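Botulinum neurotoxin type G (Clostridium botulinum, PDB 3MPP) targets host nerve cells through its receptor-binding domain and delivers a zinc metalloprotease light chain into the host cytosol. Local coordinates at residues A[84-89]-A[128-133]. The protein carries 4 engineered substitutions. Numbering follows the deposited sequence.
Sequences QTYLQN and FEYSIK
Tyr86 and Leu87 of the short helix 83-88 meet Tyr130 and Ile132, just past the end of strand 123-129, in a small, largely buried apolar contact with a water at its polar margin. It lies in the N-terminal subdomain of the receptor-binding domain, where the helix immediately precedes strand 90-98 and strand 123-129 forms one edge of the same seven-stranded antiparallel sheet. Tyr86 carries most of the helix side. With CG anti to the backbone N (chi1 173°), it reaches across to the loop, and its phenol end meets the Ile132 CG2 methyl obliquely, Tyr86 OH lying 3.8 Å from Ile132 CG2. The other branch of Ile132, extended through CG1 (chi2 -180°), brings CD1 to 4.0 Å from Leu87 CD2, so one isoleucine touches two consecutive helix residues with separate methyls. The Tyr130 side chain crosses that of Tyr86 at a slant near their hydroxyls; the two oxygens, Tyr86 OH and Tyr130 OH, stand 4.0 Å apart and are linked through a water, 2.8 Å from Tyr86 OH but only weakly bonded to Tyr130 OH. Within the loop, Ser131 OG accepts the backbone N-H of Lys133 at 2.9 Å, an ST turn that spans Ile132. Asn110 touches both Tyr86 and Ile132, and its ND2 bonds to Tyr130 O; Lys133 O bonds to Asn275 ND2, so the loop also reaches the C-terminal trefoil subdomain. The contact thus joins the helix leading into strand 90-98 to the chain leaving edge strand 123-129 in the lectin-like (concanavalin-type) jelly-roll sandwich of clostridial neurotoxins.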
loop_
_atom_site.group_PDB
_atom_site.type_symbol
_atom_site.label_atom_id
_atom_site.label_comp_id
_atom_site.label_asym_id
_atom_site.label_seq_id
_atom_site.Cartn_x
_atom_site.Cartn_y
_atom_site.Cartn_z
ATOM N N GLN A 84 21.885 -2.856 10.653
ATOM C CA GLN A 84 22.682 -1.655 10.880
ATOM C C GLN A 84 22.903 -0.875 9.581
ATOM O O GLN A 84 22.917 0.354 9.585
ATOM C CB GLN A 84 23.996 -1.972 11.598
ATOM C CG GLN A 84 23.774 -2.406 13.045
ATOM C CD GLN A 84 22.847 -1.454 13.814
ATOM O OE1 GLN A 84 22.986 -0.230 13.744
ATOM N NE2 GLN A 84 21.908 -2.022 14.558
ATOM N N THR A 85 23.049 -1.582 8.466
ATOM C CA THR A 85 23.107 -0.903 7.169
ATOM C C THR A 85 21.812 -0.134 6.926
ATOM O O THR A 85 21.824 1.036 6.558
ATOM C CB THR A 85 23.375 -1.890 6.006
ATOM O OG1 THR A 85 24.669 -2.471 6.179
ATOM C CG2 THR A 85 23.325 -1.172 4.649
ATOM N N TYR A 86 20.691 -0.797 7.170
ATOM C CA TYR A 86 19.382 -0.200 6.961
ATOM C C TYR A 86 19.235 1.060 7.819
ATOM O O TYR A 86 18.802 2.106 7.334
ATOM C CB TYR A 86 18.295 -1.243 7.260
ATOM C CG TYR A 86 16.858 -0.744 7.264
ATOM C CD1 TYR A 86 16.103 -0.720 6.093
ATOM C CD2 TYR A 86 16.244 -0.339 8.451
ATOM C CE1 TYR A 86 14.779 -0.281 6.096
ATOM C CE2 TYR A 86 14.909 0.090 8.464
ATOM C CZ TYR A 86 14.193 0.118 7.289
ATOM O OH TYR A 86 12.892 0.538 7.292
ATOM N N LEU A 87 19.633 0.969 9.084
ATOM C CA LEU A 87 19.496 2.092 10.007
ATOM C C LEU A 87 20.478 3.238 9.769
ATOM O O LEU A 87 20.149 4.396 10.005
ATOM C CB LEU A 87 19.654 1.611 11.453
ATOM C CG LEU A 87 18.474 0.818 11.992
ATOM C CD1 LEU A 87 18.716 0.441 13.447
ATOM C CD2 LEU A 87 17.218 1.650 11.840
ATOM N N GLN A 88 21.686 2.919 9.320
ATOM C CA GLN A 88 22.762 3.911 9.327
ATOM C C GLN A 88 23.066 4.532 7.963
ATOM O O GLN A 88 23.716 5.576 7.880
ATOM C CB GLN A 88 24.027 3.293 9.926
ATOM C CG GLN A 88 23.830 2.831 11.373
ATOM C CD GLN A 88 25.098 2.283 11.999
ATOM O OE1 GLN A 88 26.206 2.603 11.566
ATOM N NE2 GLN A 88 24.942 1.456 13.027
ATOM N N ASN A 89 22.599 3.893 6.897
ATOM C CA ASN A 89 22.924 4.355 5.542
ATOM C C ASN A 89 21.838 5.274 4.996
ATOM O O ASN A 89 20.746 4.827 4.646
ATOM C CB ASN A 89 23.188 3.157 4.617
ATOM C CG ASN A 89 23.408 3.549 3.136
ATOM O OD1 ASN A 89 22.881 2.889 2.243
ATOM N ND2 ASN A 89 24.213 4.578 2.882
ATOM N N PHE A 128 9.997 12.178 8.318
ATOM C CA PHE A 128 8.938 11.334 8.848
ATOM C C PHE A 128 9.536 9.966 9.163
ATOM O O PHE A 128 10.222 9.386 8.322
ATOM C CB PHE A 128 7.792 11.192 7.834
ATOM C CG PHE A 128 6.767 10.152 8.206
ATOM C CD1 PHE A 128 5.926 10.340 9.298
ATOM C CD2 PHE A 128 6.620 8.993 7.446
ATOM C CE1 PHE A 128 4.968 9.383 9.634
ATOM C CE2 PHE A 128 5.673 8.041 7.784
ATOM C CZ PHE A 128 4.842 8.238 8.883
ATOM N N GLU A 129 9.297 9.463 10.373
ATOM C CA GLU A 129 9.779 8.133 10.749
ATOM C C GLU A 129 8.610 7.224 11.101
ATOM O O GLU A 129 7.765 7.612 11.904
ATOM C CB GLU A 129 10.719 8.216 11.954
ATOM C CG GLU A 129 11.189 6.839 12.467
ATOM C CD GLU A 129 12.270 6.938 13.548
ATOM O OE1 GLU A 129 13.160 7.798 13.428
ATOM O OE2 GLU A 129 12.236 6.147 14.514
ATOM N N TYR A 130 8.557 6.029 10.502
ATOM C CA TYR A 130 7.572 5.023 10.899
ATOM C C TYR A 130 8.260 3.906 11.681
ATOM O O TYR A 130 9.454 3.658 11.514
ATOM C CB TYR A 130 6.803 4.459 9.688
ATOM C CG TYR A 130 7.689 3.993 8.556
ATOM C CD1 TYR A 130 8.277 2.733 8.582
ATOM C CD2 TYR A 130 7.946 4.817 7.470
ATOM C CE1 TYR A 130 9.100 2.301 7.553
ATOM C CE2 TYR A 130 8.763 4.400 6.443
ATOM C CZ TYR A 130 9.339 3.137 6.489
ATOM O OH TYR A 130 10.150 2.718 5.461
ATOM N N SER A 131 7.502 3.244 12.547
ATOM C CA SER A 131 8.051 2.196 13.405
ATOM C C SER A 131 8.536 0.980 12.619
ATOM O O SER A 131 7.985 0.643 11.574
ATOM C CB SER A 131 6.999 1.745 14.427
ATOM O OG SER A 131 7.491 0.694 15.240
ATOM N N ILE A 132 9.570 0.325 13.131
ATOM C CA ILE A 132 9.962 -0.975 12.616
ATOM C C ILE A 132 9.839 -2.007 13.730
ATOM O O ILE A 132 10.507 -3.040 13.717
ATOM C CB ILE A 132 11.397 -0.952 12.041
ATOM C CG1 ILE A 132 12.386 -0.396 13.070
ATOM C CG2 ILE A 132 11.443 -0.100 10.786
ATOM C CD1 ILE A 132 13.809 -0.350 12.543
ATOM N N LYS A 133 8.971 -1.725 14.697
ATOM C CA LYS A 133 8.759 -2.662 15.796
ATOM C C LYS A 133 7.300 -3.089 15.941
ATOM O O LYS A 133 6.972 -3.886 16.816
ATOM C CB LYS A 133 9.277 -2.078 17.115
ATOM C CG LYS A 133 10.774 -1.795 17.096
ATOM C CD LYS A 133 11.197 -0.981 18.316
ATOM C CE LYS A 133 12.687 -0.664 18.283
ATOM N NZ LYS A 133 13.067 0.275 19.386
HETATM O O HOH W 1 11.278 -0.526 5.228
#